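N-acyl-D-glutamate deacylase (Bordetella bronchiseptica, PDB 3GIP) catalyses the hydrolytic removal of the acyl group from N-acyl-D-glutamate, as a zinc-containing member of the amidohydrolase superfamily. Local coordinates at residues 6-12 and 45-51; 11-15 and 25-29; 136-140 and 456-460. All coordinates share one frame; numbering follows the deposited sequence.

Interaction 1. Residues 6-12 and 45-51; sequences KLDFKIT and HPARHAW
The F9 ring is bounded by two aromatic neighbours: H49 CB sits over the centre of one face, 3.5 Å from the F9 ring centroid, and the ring's far edge points into the face of W51, with F9 CZ 3.5 Å from W51 CE2. Planes 72° apart make the F9-W51 pair T-shaped, whereas the F9 and H49 planes differ by only 20° but are so offset that little stacking results. At the other end L7 CD1 lies over the H45 imidazole, 3.6 Å from the ring centroid, a CH-pi contact. The R48 guanidinium has K6 CD over one face and D8 OD1 over the opposite one, with L7 O at its edge. D8 OD1 stands 3.1 Å from R48 NH1 but well out of the guanidinium plane, a salt bridge in which no N-H is aimed at the oxygen; the other carboxylate oxygen, OD2, accepts from the backbone N of D33. The H49 imidazole uses its edge: ND1 donates to D8 O over 3.0 Å, almost exactly in the ring plane.

Residues 6-12 and 45-51 run parallel, bringing the edge strand 50-52 alongside strand 7-12 in a mixed four-stranded sheet. D8 and F9 together face V31 on the neighbouring strand 28-32, a classic beta bulge that marks the corner in the chain. The straighter backbone bonds, such as W51 N to K10 O, flank this corner, and the H49 N to D8 O bond is weak.

On the face opposite F9 and W51, the extended K10 chain passes A47 and A50, its CG 3.6 Å from A50 CB. A chi1 of 74° carries K10 back toward H45, where NZ donates to H45 O at 3.0 Å from above the carbonyl plane; L42 O is a second acceptor.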
loop_
_atom_site.group_PDB
_atom_site.type_symbol
_atom_site.label_atom_id
_atom_site.label_comp_id
_atom_site.label_asym_id
_atom_site.label_seq_id
_atom_site.Cartn_x
_atom_site.Cartn_y
_atom_site.Cartn_z
ATOM N N LYS A 6 5.863 -34.293 13.000
ATOM C CA LYS A 6 5.494 -34.074 11.608
ATOM C C LYS A 6 5.296 -32.599 11.270
ATOM O O LYS A 6 4.705 -31.843 12.045
ATOM C CB LYS A 6 4.219 -34.856 11.283
ATOM C CG LYS A 6 3.880 -34.918 9.805
ATOM C CD LYS A 6 2.752 -35.907 9.556
ATOM C CE LYS A 6 2.474 -36.073 8.073
ATOM N NZ LYS A 6 1.437 -37.117 7.826
ATOM N N LEU A 7 5.802 -32.200 10.108
ATOM C CA LEU A 7 5.673 -30.826 9.638
ATOM C C LEU A 7 4.308 -30.657 8.986
ATOM O O LEU A 7 3.768 -31.602 8.411
ATOM C CB LEU A 7 6.758 -30.511 8.605
ATOM C CG LEU A 7 8.209 -30.400 9.072
ATOM C CD1 LEU A 7 9.127 -30.317 7.862
ATOM C CD2 LEU A 7 8.371 -29.174 9.955
ATOM N N ASP A 8 3.751 -29.455 9.077
ATOM C CA ASP A 8 2.455 -29.193 8.468
ATOM C C ASP A 8 2.635 -28.914 6.983
ATOM O O ASP A 8 1.749 -29.197 6.174
ATOM C CB ASP A 8 1.774 -28.000 9.141
ATOM C CG ASP A 8 1.340 -28.306 10.558
ATOM O OD1 ASP A 8 0.732 -29.376 10.769
ATOM O OD2 ASP A 8 1.596 -27.482 11.460
ATOM N N PHE A 9 3.796 -28.371 6.632
ATOM C CA PHE A 9 4.101 -28.040 5.249
ATOM C C PHE A 9 5.611 -28.030 5.039
ATOM O O PHE A 9 6.377 -27.761 5.963
ATOM C CB PHE A 9 3.548 -26.646 4.923
ATOM C CG PHE A 9 2.800 -26.563 3.618
ATOM C CD1 PHE A 9 1.441 -26.269 3.608
ATOM C CD2 PHE A 9 3.453 -26.751 2.401
ATOM C CE1 PHE A 9 0.738 -26.161 2.408
ATOM C CE2 PHE A 9 2.758 -26.644 1.191
ATOM C CZ PHE A 9 1.397 -26.348 1.198
ATOM N N LYS A 10 6.038 -28.352 3.827
ATOM C CA LYS A 10 7.453 -28.305 3.501
ATOM C C LYS A 10 7.563 -27.936 2.030
ATOM O O LYS A 10 6.781 -28.401 1.202
ATOM C CB LYS A 10 8.156 -29.640 3.791
ATOM C CG LYS A 10 7.877 -30.784 2.833
ATOM C CD LYS A 10 8.781 -31.962 3.181
ATOM C CE LYS A 10 8.605 -33.135 2.230
ATOM N NZ LYS A 10 9.541 -34.251 2.564
ATOM N N ILE A 11 8.511 -27.058 1.726
ATOM C CA ILE A 11 8.748 -26.599 0.364
ATOM C C ILE A 11 10.183 -26.989 0.052
ATOM O O ILE A 11 11.127 -26.431 0.614
ATOM C CB ILE A 11 8.575 -25.076 0.269
ATOM C CG1 ILE A 11 7.177 -24.693 0.761
ATOM C CG2 ILE A 11 8.793 -24.618 -1.167
ATOM C CD1 ILE A 11 6.950 -23.201 0.871
ATOM N N THR A 12 10.344 -27.945 -0.855
ATOM C CA THR A 12 11.666 -28.457 -1.178
ATOM C C THR A 12 12.217 -28.222 -2.581
ATOM O O THR A 12 11.484 -27.888 -3.513
ATOM C CB THR A 12 11.706 -29.971 -0.918
ATOM O OG1 THR A 12 12.997 -30.484 -1.265
ATOM C CG2 THR A 12 10.641 -30.673 -1.750
ATOM N N HIS A 45 11.975 -35.633 5.533
ATOM C CA HIS A 45 11.183 -35.247 6.695
ATOM C C HIS A 45 9.689 -35.257 6.364
ATOM O O HIS A 45 9.228 -34.518 5.495
ATOM C CB HIS A 45 11.613 -33.856 7.178
ATOM C CG HIS A 45 11.056 -33.475 8.515
ATOM N ND1 HIS A 45 11.460 -32.342 9.190
ATOM C CD2 HIS A 45 10.129 -34.070 9.303
ATOM C CE1 HIS A 45 10.805 -32.257 10.335
ATOM N NE2 HIS A 45 9.991 -33.293 10.427
ATOM N N PRO A 46 8.913 -36.112 7.052
ATOM C CA PRO A 46 7.468 -36.210 6.825
ATOM C C PRO A 46 6.745 -34.873 6.984
ATOM O O PRO A 46 7.092 -34.067 7.847
ATOM C CB PRO A 46 7.028 -37.229 7.871
ATOM C CG PRO A 46 8.218 -38.131 7.966
ATOM C CD PRO A 46 9.362 -37.142 8.005
ATOM N N ALA A 47 5.737 -34.650 6.146
ATOM C CA ALA A 47 4.953 -33.421 6.188
ATOM C C ALA A 47 3.539 -33.678 5.674
ATOM O O ALA A 47 3.330 -34.525 4.803
ATOM C CB ALA A 47 5.628 -32.342 5.347
ATOM N N ARG A 48 2.571 -32.947 6.219
ATOM C CA ARG A 48 1.178 -33.095 5.813
ATOM C C ARG A 48 0.975 -32.605 4.383
ATOM O O ARG A 48 0.205 -33.186 3.617
ATOM C CB ARG A 48 0.267 -32.317 6.766
ATOM C CG ARG A 48 0.259 -32.861 8.187
ATOM C CD ARG A 48 -0.675 -32.061 9.084
ATOM N NE ARG A 48 -0.815 -32.668 10.405
ATOM C CZ ARG A 48 0.179 -32.811 11.277
ATOM N NH1 ARG A 48 1.399 -32.388 10.976
ATOM N NH2 ARG A 48 -0.049 -33.383 12.453
ATOM N N HIS A 49 1.668 -31.525 4.034
ATOM C CA HIS A 49 1.587 -30.957 2.693
ATOM C C HIS A 49 3.002 -30.669 2.216
ATOM O O HIS A 49 3.880 -30.359 3.021
ATOM C CB HIS A 49 0.789 -29.653 2.696
ATOM C CG HIS A 49 -0.582 -29.780 3.281
ATOM N ND1 HIS A 49 -0.822 -29.712 4.636
ATOM C CD2 HIS A 49 -1.785 -29.983 2.695
ATOM C CE1 HIS A 49 -2.115 -29.866 4.859
ATOM N NE2 HIS A 49 -2.721 -30.032 3.698
ATOM N N ALA A 50 3.225 -30.764 0.911
ATOM C CA ALA A 50 4.551 -30.506 0.372
ATOM C C ALA A 50 4.512 -29.932 -1.035
ATOM O O ALA A 50 3.701 -30.343 -1.866
ATOM C CB ALA A 50 5.375 -31.785 0.386
ATOM N N TRP A 51 5.399 -28.975 -1.287
ATOM C CA TRP A 51 5.509 -28.340 -2.595
ATOM C C TRP A 51 6.910 -28.548 -3.154
ATOM O O TRP A 51 7.897 -28.490 -2.417
ATOM C CB TRP A 51 5.247 -26.833 -2.507
ATOM C CG TRP A 51 3.813 -26.433 -2.375
ATOM C CD1 TRP A 51 2.712 -27.200 -2.631
ATOM C CD2 TRP A 51 3.322 -25.135 -2.015
ATOM N NE1 TRP A 51 1.565 -26.457 -2.454
ATOM C CE2 TRP A 51 1.913 -25.188 -2.075
ATOM C CE3 TRP A 51 3.941 -23.931 -1.648
ATOM C CZ2 TRP A 51 1.109 -24.080 -1.783
ATOM C CZ3 TRP A 51 3.141 -22.831 -1.356
ATOM C CH2 TRP A 51 1.739 -22.916 -1.427
#

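Interaction 2. Residues 11-15 and 25-29; sequences ITGGW and RRADL
Polar contacts converge on one atom, D28 OD1, which meets T12 and G13 of the opposite segment. G13 N donates to D28 OD1 over 2.9 Å, from above the carboxylate plane, and T12 OG1 adds a weak bond. Within its own segment, R26 makes a salt bridge to the same oxygen through NH1 and NH2, each at 3.0 Å, with OD1 near the guanidinium plane. The bend at R26 chi2 (72°) folds the chain back over the glycines, so that one guanidinium face rests on G13 CA, 3.1 Å from R26 NH2. D28 OD2 is held separately by the backbone N of L42.

The backbones pair antiparallel in two short places, a residue out of step with each other. I11 and L29, exchanging bonds in both directions, join strands 7-12 and 28-32 of the four-stranded N-terminal sheet; W15 and R26, a non-hydrogen-bonded pair, join strands 15-16 and 25-26, the former also pairing with strand 57-64. The offset is taken up at G13-G14, where G13 has a positive phi of 75°. A water bridges the irregular middle, donating to I11 O and A27 O and accepting from G14 N; A27 N reaches G14 O only weakly.

Apolar packing sits at both ends. R26 CB lies over the W15 six-membered ring, 3.9 Å from its centroid. At the other end, I11 CD1 meets L29 CD2 at 4.1 Å, and both side chains also touch V428 and V58.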
loop_
_atom_site.group_PDB
_atom_site.type_symbol
_atom_site.label_atom_id
_atom_site.label_comp_id
_atom_site.label_asym_id
_atom_site.label_seq_id
_atom_site.Cartn_x
_atom_site.Cartn_y
_atom_site.Cartn_z
ATOM N N ILE A 11 8.511 -27.058 1.726
ATOM C CA ILE A 11 8.748 -26.599 0.364
ATOM C C ILE A 11 10.183 -26.989 0.052
ATOM O O ILE A 11 11.127 -26.431 0.614
ATOM C CB ILE A 11 8.575 -25.076 0.269
ATOM C CG1 ILE A 11 7.177 -24.693 0.761
ATOM C CG2 ILE A 11 8.793 -24.618 -1.167
ATOM C CD1 ILE A 11 6.950 -23.201 0.871
ATOM N N THR A 12 10.344 -27.945 -0.855
ATOM C CA THR A 12 11.666 -28.457 -1.178
ATOM C C THR A 12 12.217 -28.222 -2.581
ATOM O O THR A 12 11.484 -27.888 -3.513
ATOM C CB THR A 12 11.706 -29.971 -0.918
ATOM O OG1 THR A 12 12.997 -30.484 -1.265
ATOM C CG2 THR A 12 10.641 -30.673 -1.750
ATOM N N GLY A 13 13.529 -28.407 -2.703
ATOM C CA GLY A 13 14.213 -28.272 -3.978
ATOM C C GLY A 13 14.450 -26.883 -4.539
ATOM O O GLY A 13 15.096 -26.743 -5.579
ATOM N N GLY A 14 13.950 -25.857 -3.861
ATOM C CA GLY A 14 14.127 -24.508 -4.367
ATOM C C GLY A 14 15.293 -23.735 -3.782
ATOM O O GLY A 14 16.093 -24.267 -3.007
ATOM N N TRP A 15 15.394 -22.471 -4.182
ATOM C CA TRP A 15 16.438 -21.581 -3.703
ATOM C C TRP A 15 15.802 -20.534 -2.807
ATOM O O TRP A 15 14.855 -19.850 -3.196
ATOM C CB TRP A 15 17.160 -20.910 -4.872
ATOM C CG TRP A 15 18.070 -21.842 -5.603
ATOM C CD1 TRP A 15 17.708 -22.823 -6.484
ATOM C CD2 TRP A 15 19.495 -21.926 -5.471
ATOM N NE1 TRP A 15 18.821 -23.514 -6.906
ATOM C CE2 TRP A 15 19.930 -22.985 -6.301
ATOM C CE3 TRP A 15 20.446 -21.210 -4.732
ATOM C CZ2 TRP A 15 21.277 -23.344 -6.411
ATOM C CZ3 TRP A 15 21.790 -21.570 -4.842
ATOM C CH2 TRP A 15 22.190 -22.629 -5.677
ATOM N N ARG A 25 20.174 -19.224 -1.523
ATOM C CA ARG A 25 20.806 -20.488 -1.171
ATOM C C ARG A 25 19.883 -21.687 -1.343
ATOM O O ARG A 25 18.675 -21.593 -1.120
ATOM C CB ARG A 25 21.329 -20.431 0.270
ATOM C CG ARG A 25 20.295 -20.069 1.328
ATOM C CD ARG A 25 20.998 -19.718 2.638
ATOM N NE ARG A 25 20.094 -19.225 3.675
ATOM C CZ ARG A 25 19.198 -19.974 4.307
ATOM N NH1 ARG A 25 19.080 -21.260 4.008
ATOM N NH2 ARG A 25 18.433 -19.443 5.249
ATOM N N ARG A 26 20.463 -22.812 -1.749
ATOM C CA ARG A 26 19.704 -24.040 -1.950
ATOM C C ARG A 26 19.356 -24.653 -0.598
ATOM O O ARG A 26 20.233 -25.150 0.111
ATOM C CB ARG A 26 20.526 -25.033 -2.777
ATOM C CG ARG A 26 19.949 -26.441 -2.818
ATOM C CD ARG A 26 18.685 -26.532 -3.664
ATOM N NE ARG A 26 17.986 -27.794 -3.426
ATOM C CZ ARG A 26 17.175 -28.015 -2.396
ATOM N NH1 ARG A 26 16.949 -27.055 -1.509
ATOM N NH2 ARG A 26 16.602 -29.201 -2.241
ATOM N N ALA A 27 18.075 -24.615 -0.244
ATOM C CA ALA A 27 17.615 -25.161 1.029
ATOM C C ALA A 27 16.103 -25.370 1.023
ATOM O O ALA A 27 15.389 -24.757 0.229
ATOM C CB ALA A 27 18.004 -24.220 2.165
ATOM N N ASP A 28 15.622 -26.242 1.906
ATOM C CA ASP A 28 14.192 -26.515 2.008
ATOM C C ASP A 28 13.608 -25.750 3.193
ATOM O O ASP A 28 14.317 -25.431 4.148
ATOM C CB ASP A 28 13.929 -28.014 2.199
ATOM C CG ASP A 28 14.577 -28.864 1.126
ATOM O OD1 ASP A 28 14.692 -28.391 -0.022
ATOM O OD2 ASP A 28 14.961 -30.017 1.425
ATOM N N LEU A 29 12.314 -25.461 3.128
ATOM C CA LEU A 29 11.642 -24.731 4.194
ATOM C C LEU A 29 10.572 -25.606 4.836
ATOM O O LEU A 29 9.753 -26.207 4.139
ATOM C CB LEU A 29 10.992 -23.463 3.632
ATOM C CG LEU A 29 10.302 -22.516 4.616
ATOM C CD1 LEU A 29 11.341 -21.677 5.337
ATOM C CD2 LEU A 29 9.349 -21.608 3.856
HETATM O O HOH W 1 12.913 -25.139 -1.160
#

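Interaction 3. Residues 136-140 and 456-460; sequences PMINV and LVNGA
V457 is the side chain that fills this contact, pressing both methyls against the backbone of 137-138. Its CG2 lies 3.8 Å from M137 O and 4.3 Å from I138 CG2, and its CG1 comes 4.2 Å from I138 CA. CG1 is anti to the backbone N (chi1 169°), which spreads the two methyls along the opposing chain. M137 O is thus buried against hydrocarbon and has no polar partner in the model. Beside this patch the N139 and N458 side chains approach from opposite directions, their amide planes turned 60° apart.

A second layer sets these groups in place. N458 lies in a type I' turn from V457 to A460, closed by V457 N to A460 O (2.8 Å) and A460 N to V457 O (2.9 Å). N458 and G459 both take positive phi, as that turn requires; the CB of N458 is directed toward 136-140. D427 fixes the turn further by accepting from N458 N through OD1. On the other segment, N139 is held by backbone bonds to T88 and V90 of strand 87-92, and I138 rests on V90 and T83. V462, from the strand following the turn, touches both V457 and M137.

The contact therefore sets the tip of the hairpin 452-457/460-463 against the entry to strand 139-145, which runs parallel to 87-92 and 183-187. This is consistent with the amidohydrolase fold, in which a TIM-like barrel carries a small beta domain built from both ends of the chain.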
loop_
_atom_site.group_PDB
_atom_site.type_symbol
_atom_site.label_atom_id
_atom_site.label_comp_id
_atom_site.label_asym_id
_atom_site.label_seq_id
_atom_site.Cartn_x
_atom_site.Cartn_y
_atom_site.Cartn_z
ATOM N N PRO A 136 -9.264 -12.286 7.594
ATOM C CA PRO A 136 -8.891 -11.872 6.237
ATOM C C PRO A 136 -8.054 -12.936 5.536
ATOM O O PRO A 136 -7.425 -13.766 6.187
ATOM C CB PRO A 136 -8.113 -10.583 6.480
ATOM C CG PRO A 136 -7.411 -10.874 7.780
ATOM C CD PRO A 136 -8.515 -11.515 8.604
ATOM N N MET A 137 -8.051 -12.908 4.207
ATOM C CA MET A 137 -7.288 -13.876 3.422
ATOM C C MET A 137 -5.791 -13.717 3.667
ATOM O O MET A 137 -5.040 -14.695 3.663
ATOM C CB MET A 137 -7.576 -13.692 1.930
ATOM C CG MET A 137 -6.947 -14.760 1.049
ATOM S SD MET A 137 -7.641 -16.399 1.352
ATOM C CE MET A 137 -9.127 -16.320 0.332
ATOM N N ILE A 138 -5.366 -12.475 3.861
ATOM C CA ILE A 138 -3.964 -12.167 4.118
ATOM C C ILE A 138 -3.870 -11.360 5.409
ATOM O O ILE A 138 -4.892 -10.971 5.981
ATOM C CB ILE A 138 -3.336 -11.346 2.956
ATOM C CG1 ILE A 138 -4.025 -9.986 2.827
ATOM C CG2 ILE A 138 -3.457 -12.121 1.651
ATOM C CD1 ILE A 138 -3.364 -9.060 1.802
ATOM N N ASN A 139 -2.650 -11.107 5.874
ATOM C CA ASN A 139 -2.472 -10.345 7.106
ATOM C C ASN A 139 -2.815 -8.885 6.878
ATOM O O ASN A 139 -2.598 -8.343 5.789
ATOM C CB ASN A 139 -1.038 -10.476 7.613
ATOM C CG ASN A 139 -0.643 -11.912 7.849
ATOM O OD1 ASN A 139 0.307 -12.415 7.245
ATOM N ND2 ASN A 139 -1.376 -12.590 8.726
ATOM N N VAL A 140 -3.347 -8.247 7.915
ATOM C CA VAL A 140 -3.746 -6.852 7.823
ATOM C C VAL A 140 -3.227 -5.963 8.944
ATOM O O VAL A 140 -3.450 -6.233 10.125
ATOM C CB VAL A 140 -5.286 -6.728 7.810
ATOM C CG1 VAL A 140 -5.693 -5.268 7.666
ATOM C CG2 VAL A 140 -5.862 -7.566 6.680
ATOM N N LEU A 456 1.731 -18.945 0.940
ATOM C CA LEU A 456 1.290 -19.384 2.254
ATOM C C LEU A 456 1.150 -18.152 3.133
ATOM O O LEU A 456 1.979 -17.241 3.083
ATOM C CB LEU A 456 2.313 -20.322 2.903
ATOM C CG LEU A 456 2.672 -21.650 2.239
ATOM C CD1 LEU A 456 3.716 -22.364 3.098
ATOM C CD2 LEU A 456 1.429 -22.512 2.084
ATOM N N VAL A 457 0.082 -18.119 3.917
ATOM C CA VAL A 457 -0.156 -17.038 4.859
ATOM C C VAL A 457 -0.230 -17.765 6.193
ATOM O O VAL A 457 -1.107 -18.604 6.399
ATOM C CB VAL A 457 -1.488 -16.311 4.581
ATOM C CG1 VAL A 457 -1.826 -15.378 5.736
ATOM C CG2 VAL A 457 -1.379 -15.512 3.287
ATOM N N ASN A 458 0.714 -17.470 7.079
ATOM C CA ASN A 458 0.760 -18.121 8.383
ATOM C C ASN A 458 0.720 -19.641 8.232
ATOM O O ASN A 458 0.031 -20.344 8.979
ATOM C CB ASN A 458 -0.395 -17.621 9.251
ATOM C CG ASN A 458 -0.301 -16.133 9.528
ATOM O OD1 ASN A 458 -1.277 -15.398 9.390
ATOM N ND2 ASN A 458 0.883 -15.682 9.926
ATOM N N GLY A 459 1.464 -20.135 7.247
ATOM C CA GLY A 459 1.551 -21.563 7.001
ATOM C C GLY A 459 0.428 -22.214 6.214
ATOM O O GLY A 459 0.519 -23.396 5.873
ATOM N N ALA A 460 -0.630 -21.465 5.923
ATOM C CA ALA A 460 -1.757 -22.017 5.177
ATOM C C ALA A 460 -1.775 -21.532 3.732
ATOM O O ALA A 460 -1.553 -20.354 3.459
ATOM C CB ALA A 460 -3.062 -21.647 5.866
#

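Interactions 1 and 2 share I11 and T12 and lie on two flanks of strand 7-12, with centres about 12 Å apart, adding strands 50-52 and 28-32 respectively. Interaction 3 is centred about 18 Å from interaction 1 and about 21 Å from interaction 2. L456, one residue before V457, touches the N-terminal sheet: its CD2 is 3.5 Å from W51 CH2, and its CD1 is 4.0 Å from I11 CD1. V457 meets 136-140, so 456-460 connects that sheet with the barrel. None of the three includes the zinc ligands C95, H218 and H248; the centre of interaction 3 is nearest the chain's centre, about 17 Å from it, against about 32 and 29 Å for interactions 1 and 2.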